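Local coordinates for protein transcriptional activator, putative, Baf family (PDB 2NRH) that probably catalyses the ATP-dependent phosphorylation of pantothenate, the first step of coenzyme A biosynthesis, as a homodimeric type III pantothenate kinase, at residues B[6-10]-B[11-15]; B[82-86]-B[87-91]; B[119-122]-B[123-127]; B[152-155]-B[156-160]. The protein carries 2 engineered substitutions. One frame throughout, in Å; residues are numbered along the deposited sequence.

Contact 1: B[6-10]-B[11-15]; sequences CDIGN and SNANF. With SO4 (sulfate ion), chain D.
Cys6 lays its sulfur over one face of the Phe15 ring, with SG of Cys6 3.7 Å from the centroid of that ring and displaced toward its rim. CB-SG of Cys6 is turned anti to the backbone N (chi1 -163°), which carries the sulfur across to the neighbouring strand. There SG also meets CB of Ala13, a methyl that CG1 of Ile8 reaches as well, and Phe29 of helix 26-30 covers this apolar face. The strands are antiparallel: N of Asp7 lies 2.7 Å from O of Asn14 in a nearly straight hydrogen bond, and Asn14 N returns one to Asp7 O. Closer to the turn, N of Gly9 binds O of Asn12 at 2.7 Å. Asp7 and Asn14 project from the other face, Asp7 with CG opposite its backbone N (chi1 153°), Asn14 with CG beside its own. Their carboxylate and amide planes are 64° apart, and two acceptors, OD2 of Asp7 and OD1 of Asn14, stand 3.4 Å apart. A sulfate, probably from the crystallisation liquor, sits at the turn, held by Ser94 OG and weakly by the backbone N of Asn10 and of Asn12. These weak N-H contacts to an anion are consistent with the predicted ATP phosphate site of an ASKHA kinase.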
loop_
_atom_site.group_PDB
_atom_site.type_symbol
_atom_site.label_atom_id
_atom_site.label_comp_id
_atom_site.label_asym_id
_atom_site.label_seq_id
_atom_site.Cartn_x
_atom_site.Cartn_y
_atom_site.Cartn_z
ATOM N N CYS B 6 23.503 16.942 -7.912
ATOM C CA CYS B 6 22.922 16.572 -6.632
ATOM C C CYS B 6 21.384 16.498 -6.689
ATOM O O CYS B 6 20.690 17.458 -7.088
ATOM C CB CYS B 6 23.394 17.509 -5.499
ATOM S SG CYS B 6 23.101 16.775 -3.877
ATOM N N ASP B 7 20.854 15.339 -6.305
ATOM C CA ASP B 7 19.408 15.104 -6.205
ATOM C C ASP B 7 19.026 14.891 -4.721
ATOM O O ASP B 7 19.267 13.817 -4.142
ATOM C CB ASP B 7 19.031 13.938 -7.138
ATOM C CG ASP B 7 17.797 13.190 -6.699
ATOM O OD1 ASP B 7 16.846 13.832 -6.267
ATOM O OD2 ASP B 7 17.752 11.936 -6.793
ATOM N N ILE B 8 18.480 15.936 -4.093
ATOM C CA ILE B 8 18.293 15.962 -2.645
ATOM C C ILE B 8 16.861 15.601 -2.184
ATOM O O ILE B 8 15.904 16.247 -2.559
ATOM C CB ILE B 8 18.708 17.354 -2.060
ATOM C CG1 ILE B 8 20.133 17.701 -2.462
ATOM C CG2 ILE B 8 18.503 17.405 -0.481
ATOM C CD1 ILE B 8 20.449 19.227 -2.529
ATOM N N GLY B 9 16.740 14.557 -1.373
ATOM C CA GLY B 9 15.479 14.087 -0.859
ATOM C C GLY B 9 15.281 14.381 0.637
ATOM O O GLY B 9 16.067 15.096 1.276
ATOM N N ASN B 10 14.217 13.815 1.175
ATOM C CA ASN B 10 13.943 13.818 2.595
ATOM C C ASN B 10 14.826 12.917 3.462
ATOM O O ASN B 10 14.905 13.132 4.673
ATOM C CB ASN B 10 12.468 13.530 2.828
ATOM C CG ASN B 10 11.588 14.717 2.417
ATOM O OD1 ASN B 10 11.804 15.882 2.856
ATOM N ND2 ASN B 10 10.600 14.447 1.575
ATOM N N SER B 11 15.520 11.956 2.848
ATOM C CA SER B 11 16.407 11.075 3.603
ATOM C C SER B 11 17.867 10.942 3.095
ATOM O O SER B 11 18.778 10.606 3.864
ATOM C CB SER B 11 15.760 9.682 3.680
ATOM O OG SER B 11 14.594 9.698 4.481
ATOM N N ASN B 12 18.039 11.174 1.795
ATOM C CA ASN B 12 19.271 10.958 1.079
ATOM C C ASN B 12 19.505 12.150 0.157
ATOM O O ASN B 12 18.555 12.775 -0.356
ATOM C CB ASN B 12 19.151 9.714 0.144
ATOM C CG ASN B 12 18.564 8.471 0.843
ATOM O OD1 ASN B 12 19.140 7.960 1.820
ATOM N ND2 ASN B 12 17.411 7.974 0.326
ATOM N N ALA B 13 20.774 12.443 -0.080
ATOM C CA ALA B 13 21.175 13.250 -1.221
ATOM C C ALA B 13 22.017 12.280 -2.050
ATOM O O ALA B 13 22.963 11.652 -1.548
ATOM C CB ALA B 13 21.940 14.473 -0.801
ATOM N N ASN B 14 21.578 12.092 -3.288
ATOM C CA ASN B 14 22.264 11.312 -4.265
ATOM C C ASN B 14 23.043 12.261 -5.158
ATOM O O ASN B 14 22.489 13.227 -5.688
ATOM C CB ASN B 14 21.249 10.526 -5.081
ATOM C CG ASN B 14 20.265 9.754 -4.210
ATOM O OD1 ASN B 14 19.046 9.770 -4.488
ATOM N ND2 ASN B 14 20.773 9.050 -3.164
ATOM N N PHE B 15 24.336 11.976 -5.285
ATOM C CA PHE B 15 25.280 12.762 -6.099
ATOM C C PHE B 15 25.720 11.987 -7.336
ATOM O O PHE B 15 25.771 10.764 -7.317
ATOM C CB PHE B 15 26.540 13.004 -5.289
ATOM C CG PHE B 15 26.382 13.982 -4.184
ATOM C CD1 PHE B 15 26.697 15.321 -4.392
ATOM C CD2 PHE B 15 25.924 13.569 -2.930
ATOM C CE1 PHE B 15 26.569 16.234 -3.357
ATOM C CE2 PHE B 15 25.789 14.459 -1.891
ATOM C CZ PHE B 15 26.136 15.818 -2.095
HETATM S S SO4 D . 14.282 9.937 -0.045
HETATM O O1 SO4 D . 13.925 8.841 -0.945
HETATM O O2 SO4 D . 14.156 9.410 1.317
HETATM O O3 SO4 D . 15.663 10.329 -0.295
HETATM O O4 SO4 D . 13.367 11.083 -0.234
HETATM O O HOH W 1 17.118 11.950 -2.993
#

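Contact 2: B[82-86]-B[87-91]; sequences YTIED and GVVVD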
loop_
_atom_site.group_PDB
_atom_site.type_symbol
_atom_site.label_atom_id
_atom_site.label_comp_id
_atom_site.label_asym_id
_atom_site.label_seq_id
_atom_site.Cartn_x
_atom_site.Cartn_y
_atom_site.Cartn_z
ATOM N N TYR B 82 11.429 13.832 -17.346
ATOM C CA TYR B 82 11.827 14.872 -18.249
ATOM C C TYR B 82 12.435 14.358 -19.575
ATOM O O TYR B 82 12.257 15.018 -20.604
ATOM C CB TYR B 82 12.841 15.781 -17.571
ATOM C CG TYR B 82 12.907 17.162 -18.175
ATOM C CD1 TYR B 82 11.747 17.921 -18.337
ATOM C CD2 TYR B 82 14.115 17.715 -18.581
ATOM C CE1 TYR B 82 11.781 19.172 -18.869
ATOM C CE2 TYR B 82 14.149 19.005 -19.115
ATOM C CZ TYR B 82 12.973 19.710 -19.239
ATOM O OH TYR B 82 12.969 20.986 -19.723
ATOM N N THR B 83 13.200 13.251 -19.560
ATOM C CA THR B 83 13.832 12.781 -20.822
ATOM C C THR B 83 12.885 11.828 -21.593
ATOM O O THR B 83 13.263 11.220 -22.590
ATOM C CB THR B 83 15.152 12.091 -20.589
ATOM O OG1 THR B 83 14.946 11.004 -19.686
ATOM C CG2 THR B 83 16.132 13.027 -20.013
ATOM N N ILE B 84 11.652 11.726 -21.112
ATOM C CA ILE B 84 10.653 10.797 -21.663
ATOM C C ILE B 84 9.548 11.543 -22.413
ATOM O O ILE B 84 8.987 12.505 -21.914
ATOM C CB ILE B 84 10.156 9.795 -20.527
ATOM C CG1 ILE B 84 11.299 8.792 -20.262
ATOM C CG2 ILE B 84 8.887 9.023 -20.908
ATOM C CD1 ILE B 84 11.638 8.612 -18.869
ATOM N N GLU B 85 9.291 11.094 -23.639
ATOM C CA GLU B 85 8.299 11.679 -24.549
ATOM C C GLU B 85 6.972 11.004 -24.378
ATOM O O GLU B 85 5.947 11.641 -24.450
ATOM C CB GLU B 85 8.764 11.533 -26.016
ATOM C CG GLU B 85 9.843 12.619 -26.503
ATOM C CD GLU B 85 10.763 12.145 -27.702
ATOM O OE1 GLU B 85 10.435 11.174 -28.473
ATOM O OE2 GLU B 85 11.852 12.749 -27.846
ATOM N N ASP B 86 7.001 9.694 -24.208
ATOM C CA ASP B 86 5.810 8.867 -24.057
ATOM C C ASP B 86 6.244 7.744 -23.173
ATOM O O ASP B 86 7.346 7.211 -23.386
ATOM C CB ASP B 86 5.376 8.238 -25.382
ATOM C CG ASP B 86 5.006 9.268 -26.398
ATOM O OD1 ASP B 86 3.856 9.761 -26.312
ATOM O OD2 ASP B 86 5.887 9.602 -27.246
ATOM N N GLY B 87 5.395 7.398 -22.203
ATOM C CA GLY B 87 5.686 6.316 -21.295
ATOM C C GLY B 87 5.168 6.467 -19.865
ATOM O O GLY B 87 4.594 7.500 -19.474
ATOM N N VAL B 88 5.359 5.407 -19.089
ATOM C CA VAL B 88 4.965 5.432 -17.708
ATOM C C VAL B 88 6.256 5.398 -16.944
ATOM O O VAL B 88 7.086 4.542 -17.194
ATOM C CB VAL B 88 4.022 4.292 -17.330
ATOM C CG1 VAL B 88 3.835 4.241 -15.787
ATOM C CG2 VAL B 88 2.702 4.508 -18.013
ATOM N N VAL B 89 6.423 6.404 -16.066
ATOM C CA VAL B 89 7.575 6.539 -15.168
ATOM C C VAL B 89 7.262 6.154 -13.714
ATOM O O VAL B 89 6.364 6.677 -13.115
ATOM C CB VAL B 89 8.208 7.912 -15.255
ATOM C CG1 VAL B 89 9.522 7.927 -14.455
ATOM C CG2 VAL B 89 8.495 8.268 -16.703
ATOM N N VAL B 90 8.040 5.199 -13.196
ATOM C CA VAL B 90 7.881 4.597 -11.866
ATOM C C VAL B 90 9.189 4.799 -11.138
ATOM O O VAL B 90 10.215 4.341 -11.598
ATOM C CB VAL B 90 7.494 3.087 -11.948
ATOM C CG1 VAL B 90 7.114 2.503 -10.525
ATOM C CG2 VAL B 90 6.273 2.892 -12.869
ATOM N N ASP B 91 9.158 5.566 -10.046
ATOM C CA ASP B 91 10.302 5.737 -9.156
ATOM C C ASP B 91 9.938 5.004 -7.864
ATOM O O ASP B 91 9.049 5.424 -7.075
ATOM C CB ASP B 91 10.564 7.202 -8.872
ATOM C CG ASP B 91 11.879 7.445 -8.148
ATOM O OD1 ASP B 91 12.634 6.484 -7.884
ATOM O OD2 ASP B 91 12.187 8.644 -7.846
#
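Ile84 extends its CD1 methyl over CG2 of Val89, and the two carbons are 3.8 Å apart. The pair bridges the loop that follows helix 75-81 and the start of strand 87-92, the central strand of a five-stranded mixed sheet in an actin-like ATPase (ASKHA) fold. The approach of these two methyls marks the side-chain contact as apolar, and the two side chains meet at a slant. No hydrogen bond joins residues 82-86 to residues 87-91. In Ile84, CG1 stands beside the backbone N and opposite the carbonyl carbon (chi1 -73°), and chi2 of 131° then carries CD1 to Val89, while the other branch, CG2 of Ile84, comes to 4.1 Å from the backbone N of Gly87. In Val89 it is CG2, the methyl opposite the carbonyl carbon, that does the touching. Leu194 of helix 194-204 packs on both Ile84 and Val89, and Tyr172 of strand 171-174 also meets Ile84. The turn itself is shaped by Gly87, which adopts a phi of 147° with an extended psi, a conformation open chiefly to glycine. Gly87 is paired through its backbone with Ile101, and Val89 with Asp99, so the chain enters the sheet directly after the bend. At the far end of the strand segment lies Asp91, a predicted potassium ligand. Asp86 is exposed and directs its carboxylate elsewhere: OD1 of Asp86 accepts a hydrogen bond from the backbone N of Asn103.

Contact 3: B[119-122]-B[123-127]; sequences KKIY and SHISP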
loop_
_atom_site.group_PDB
_atom_site.type_symbol
_atom_site.label_atom_id
_atom_site.label_comp_id
_atom_site.label_asym_id
_atom_site.label_seq_id
_atom_site.Cartn_x
_atom_site.Cartn_y
_atom_site.Cartn_z
ATOM N N LYS B 119 6.006 -3.130 4.746
ATOM C CA LYS B 119 6.584 -3.996 5.808
ATOM C C LYS B 119 6.388 -3.404 7.189
ATOM O O LYS B 119 5.913 -4.106 8.050
ATOM C CB LYS B 119 8.088 -4.173 5.566
ATOM C CG LYS B 119 8.687 -5.557 5.742
ATOM C CD LYS B 119 10.089 -5.553 5.084
ATOM C CE LYS B 119 11.308 -5.446 6.102
ATOM N NZ LYS B 119 12.082 -6.758 6.388
ATOM N N LYS B 120 6.685 -2.102 7.387
ATOM C CA LYS B 120 6.391 -1.394 8.682
ATOM C C LYS B 120 4.928 -1.385 9.089
ATOM O O LYS B 120 4.625 -1.550 10.279
ATOM C CB LYS B 120 6.813 0.101 8.685
ATOM C CG LYS B 120 8.242 0.402 9.106
ATOM C CD LYS B 120 8.553 1.933 9.181
ATOM C CE LYS B 120 7.666 2.684 10.279
ATOM N NZ LYS B 120 8.181 4.099 10.675
ATOM N N ILE B 121 4.010 -1.092 8.148
ATOM C CA ILE B 121 2.608 -1.003 8.559
ATOM C C ILE B 121 2.012 -2.363 8.914
ATOM O O ILE B 121 1.219 -2.431 9.826
ATOM C CB ILE B 121 1.692 -0.119 7.640
ATOM C CG1 ILE B 121 0.389 0.302 8.380
ATOM C CG2 ILE B 121 1.383 -0.821 6.316
ATOM C CD1 ILE B 121 0.442 1.618 9.366
ATOM N N TYR B 122 2.407 -3.433 8.234
ATOM C CA TYR B 122 1.967 -4.796 8.598
ATOM C C TYR B 122 2.321 -5.101 10.066
ATOM O O TYR B 122 1.436 -5.449 10.892
ATOM C CB TYR B 122 2.572 -5.838 7.664
ATOM C CG TYR B 122 1.874 -5.937 6.327
ATOM C CD1 TYR B 122 0.454 -5.945 6.230
ATOM C CD2 TYR B 122 2.606 -6.059 5.151
ATOM C CE1 TYR B 122 -0.202 -6.080 4.982
ATOM C CE2 TYR B 122 1.969 -6.183 3.927
ATOM C CZ TYR B 122 0.561 -6.174 3.838
ATOM O OH TYR B 122 -0.028 -6.336 2.566
ATOM N N SER B 123 3.597 -4.900 10.396
ATOM C CA SER B 123 4.055 -4.905 11.787
ATOM C C SER B 123 3.289 -4.031 12.765
ATOM O O SER B 123 3.037 -4.444 13.914
ATOM C CB SER B 123 5.535 -4.543 11.860
ATOM O OG SER B 123 6.280 -5.643 11.408
ATOM N N HIS B 124 2.954 -2.806 12.362
ATOM C CA HIS B 124 2.187 -1.963 13.277
ATOM C C HIS B 124 0.799 -2.609 13.457
ATOM O O HIS B 124 0.244 -2.629 14.546
ATOM C CB HIS B 124 2.101 -0.538 12.757
ATOM C CG HIS B 124 1.085 0.309 13.471
ATOM N ND1 HIS B 124 1.378 1.021 14.620
ATOM C CD2 HIS B 124 -0.227 0.540 13.212
ATOM C CE1 HIS B 124 0.294 1.661 15.032
ATOM N NE2 HIS B 124 -0.694 1.380 14.199
ATOM N N ILE B 125 0.233 -3.162 12.387
ATOM C CA ILE B 125 -1.067 -3.820 12.537
ATOM C C ILE B 125 -1.019 -5.055 13.503
ATOM O O ILE B 125 -1.822 -5.187 14.425
ATOM C CB ILE B 125 -1.702 -4.195 11.163
ATOM C CG1 ILE B 125 -1.901 -2.947 10.271
ATOM C CG2 ILE B 125 -3.082 -4.874 11.399
ATOM C CD1 ILE B 125 -2.087 -3.244 8.751
ATOM N N SER B 126 -0.098 -5.979 13.261
ATOM C CA SER B 126 -0.001 -7.166 14.107
ATOM C C SER B 126 1.370 -7.838 13.982
ATOM O O SER B 126 1.975 -7.846 12.892
ATOM C CB SER B 126 -1.136 -8.167 13.805
ATOM O OG SER B 126 -1.209 -9.214 14.765
ATOM N N PRO B 127 1.874 -8.374 15.119
ATOM C CA PRO B 127 3.037 -9.284 15.065
ATOM C C PRO B 127 2.784 -10.547 14.225
ATOM O O PRO B 127 3.738 -11.126 13.693
ATOM C CB PRO B 127 3.327 -9.622 16.534
ATOM C CG PRO B 127 2.160 -9.056 17.362
ATOM C CD PRO B 127 1.402 -8.090 16.499
#
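The backbone of residues 119-125 is helical, with i-to-i+4 bonds that run from a weak one, Ser123 N to Lys119 O at 3.4 Å, to Ile125 N on Ile121 O at 2.8 Å and Ser126 N on Tyr122 O at 2.9 Å. On one flank Ile121 places its CD1 methyl 4.0 Å from CD2 of the His124 imidazole, the side chains crossing at an angle. CG1 of Ile121 is trans to its backbone N, and this chi1 of -161° together with a chi2 of 84° brings CD1 to the ring. Ile125 reaches back: its CG1 comes within 3.2 Å of Ile121 O, and its CD1 approaches CD1 of Tyr122 at 4.5 Å. Here helix 115-125 ends, since Ser126 is the first residue to leave helical phi and psi, and the same helix forms part of the dimer interface of this kinase. Ile121 packs on Ile121 of the second subunit, and His124 NE2 is hydrogen-bonded to Lys120 NZ of that subunit. Tyr122 is buried: its side chain packs on helix 146-165, and its OH makes a weak hydrogen bond to Ile111 O of the second subunit. Past the helix end, Ser126 OG takes a weak hydrogen bond from the backbone N of Arg128.

Contact 4: B[152-155]-B[156-160]; sequences YGVF and KGIYL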
loop_
_atom_site.group_PDB
_atom_site.type_symbol
_atom_site.label_atom_id
_atom_site.label_comp_id
_atom_site.label_asym_id
_atom_site.label_seq_id
_atom_site.Cartn_x
_atom_site.Cartn_y
_atom_site.Cartn_z
ATOM N N TYR B 152 2.302 -11.138 -1.710
ATOM C CA TYR B 152 1.414 -11.119 -2.853
ATOM C C TYR B 152 0.584 -9.836 -2.835
ATOM O O TYR B 152 0.426 -9.161 -3.859
ATOM C CB TYR B 152 0.520 -12.335 -2.821
ATOM C CG TYR B 152 -0.505 -12.423 -3.961
ATOM C CD1 TYR B 152 -0.323 -13.310 -5.044
ATOM C CD2 TYR B 152 -1.671 -11.643 -3.934
ATOM C CE1 TYR B 152 -1.299 -13.407 -6.075
ATOM C CE2 TYR B 152 -2.643 -11.732 -4.933
ATOM C CZ TYR B 152 -2.446 -12.614 -6.002
ATOM O OH TYR B 152 -3.432 -12.671 -6.971
ATOM N N GLY B 153 0.066 -9.514 -1.655
ATOM C CA GLY B 153 -0.766 -8.346 -1.490
ATOM C C GLY B 153 -0.007 -7.131 -2.015
ATOM O O GLY B 153 -0.501 -6.413 -2.860
ATOM N N VAL B 154 1.206 -6.958 -1.528
ATOM C CA VAL B 154 2.046 -5.842 -1.870
ATOM C C VAL B 154 2.421 -5.922 -3.331
ATOM O O VAL B 154 2.078 -5.004 -4.111
ATOM C CB VAL B 154 3.308 -5.764 -0.933
ATOM C CG1 VAL B 154 4.364 -4.781 -1.426
ATOM C CG2 VAL B 154 2.877 -5.429 0.459
ATOM N N PHE B 155 3.129 -6.980 -3.713
ATOM C CA PHE B 155 3.761 -6.940 -5.015
ATOM C C PHE B 155 2.753 -6.987 -6.166
ATOM O O PHE B 155 2.958 -6.356 -7.214
ATOM C CB PHE B 155 4.824 -8.020 -5.189
ATOM C CG PHE B 155 5.953 -7.946 -4.202
ATOM C CD1 PHE B 155 6.335 -6.740 -3.633
ATOM C CD2 PHE B 155 6.651 -9.114 -3.852
ATOM C CE1 PHE B 155 7.386 -6.685 -2.700
ATOM C CE2 PHE B 155 7.701 -9.083 -2.927
ATOM C CZ PHE B 155 8.080 -7.855 -2.347
ATOM N N LYS B 156 1.669 -7.731 -5.982
ATOM C CA LYS B 156 0.667 -7.811 -7.038
ATOM C C LYS B 156 -0.170 -6.576 -7.182
ATOM O O LYS B 156 -0.586 -6.263 -8.310
ATOM C CB LYS B 156 -0.250 -9.034 -6.920
ATOM C CG LYS B 156 -0.466 -9.621 -8.335
ATOM C CD LYS B 156 -1.786 -10.250 -8.584
ATOM C CE LYS B 156 -1.726 -10.903 -9.954
ATOM N NZ LYS B 156 -2.898 -11.854 -10.140
ATOM N N GLY B 157 -0.445 -5.912 -6.052
ATOM C CA GLY B 157 -1.075 -4.613 -6.027
ATOM C C GLY B 157 -0.331 -3.577 -6.861
ATOM O O GLY B 157 -0.952 -2.840 -7.623
ATOM N N ILE B 158 0.990 -3.520 -6.711
ATOM C CA ILE B 158 1.857 -2.660 -7.534
ATOM C C ILE B 158 1.911 -3.132 -8.985
ATOM O O ILE B 158 1.885 -2.314 -9.885
ATOM C CB ILE B 158 3.352 -2.598 -6.995
ATOM C CG1 ILE B 158 3.430 -2.045 -5.579
ATOM C CG2 ILE B 158 4.193 -1.706 -7.813
ATOM C CD1 ILE B 158 4.705 -2.419 -4.920
ATOM N N TYR B 159 2.057 -4.440 -9.208
ATOM C CA TYR B 159 2.038 -4.982 -10.556
ATOM C C TYR B 159 0.752 -4.593 -11.311
ATOM O O TYR B 159 0.816 -4.131 -12.419
ATOM C CB TYR B 159 2.234 -6.520 -10.566
ATOM C CG TYR B 159 2.067 -7.103 -11.962
ATOM C CD1 TYR B 159 3.144 -7.138 -12.857
ATOM C CD2 TYR B 159 0.816 -7.556 -12.418
ATOM C CE1 TYR B 159 2.993 -7.647 -14.167
ATOM C CE2 TYR B 159 0.651 -8.042 -13.731
ATOM C CZ TYR B 159 1.748 -8.089 -14.589
ATOM O OH TYR B 159 1.610 -8.612 -15.870
ATOM N N LEU B 160 -0.413 -4.768 -10.709
ATOM C CA LEU B 160 -1.639 -4.447 -11.422
ATOM C C LEU B 160 -1.871 -2.967 -11.627
ATOM O O LEU B 160 -2.316 -2.576 -12.717
ATOM C CB LEU B 160 -2.876 -5.095 -10.782
ATOM C CG LEU B 160 -2.999 -6.627 -10.704
ATOM C CD1 LEU B 160 -4.158 -7.011 -9.818
ATOM C CD2 LEU B 160 -3.150 -7.195 -12.110
#
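Lys156 and Tyr152, one helical turn apart, carry the polar part of this contact, beginning with the backbone bond from N of Lys156 to O of Tyr152 at 2.8 Å. The ammonium NZ of Lys156 forms a salt bridge with Asp164 of the second subunit; it is also weakly hydrogen-bonded to OH of Tyr152 at 3.3 Å and to Leu139 O. These partners would be expected to favour the charged lysine in a buried setting. CB of Lys156 is 4.2 Å from the centroid of the Tyr152 ring and 12° off its normal, a CH-pi contact. In Tyr152, chi1 of 178° with chi2 of 104° turns one ring face under Lys156 CB, and the lysine chain, bent at chi2, brings CD of Lys156 to 3.6 Å from CZ of Tyr152. Helix 146-165 packs on two sides here: Val154 lies against Tyr118 of helix 115-125, while the Phe110 ring of the second subunit meets the Tyr152 ring and Leu161 of that subunit packs on Tyr152 and Lys156. Gly157 lies one turn on from Gly153, its N bonding to Gly153 O at 3.2 Å. Outward, CG1 of Val154 meets CD1 of Ile158 at 4.2 Å, while the Phe155 ring meets Phe180 edge-to-face.

The four contacts divide between sheet and helix. Contact 1 is a partly buried hairpin, with an apolar face and an anion-facing turn; contact 2 is a buried apolar bend entering the second sheet, on the opposite side of the chain's centre, their centres about 20 Å apart. Contacts 3 and 4 are helical and both touch the second subunit, but contact 4 is mostly buried, whereas half the touching residues of contact 3 are exposed. These two meet directly, CE2 of Tyr122 lying 3.7 Å from CG2 of Val154. Chemistry follows place: backbone N-H groups meet a sulfate at the predicted nucleotide site, methyls pack in the interior, and both apolar and polar side chains face the second subunit.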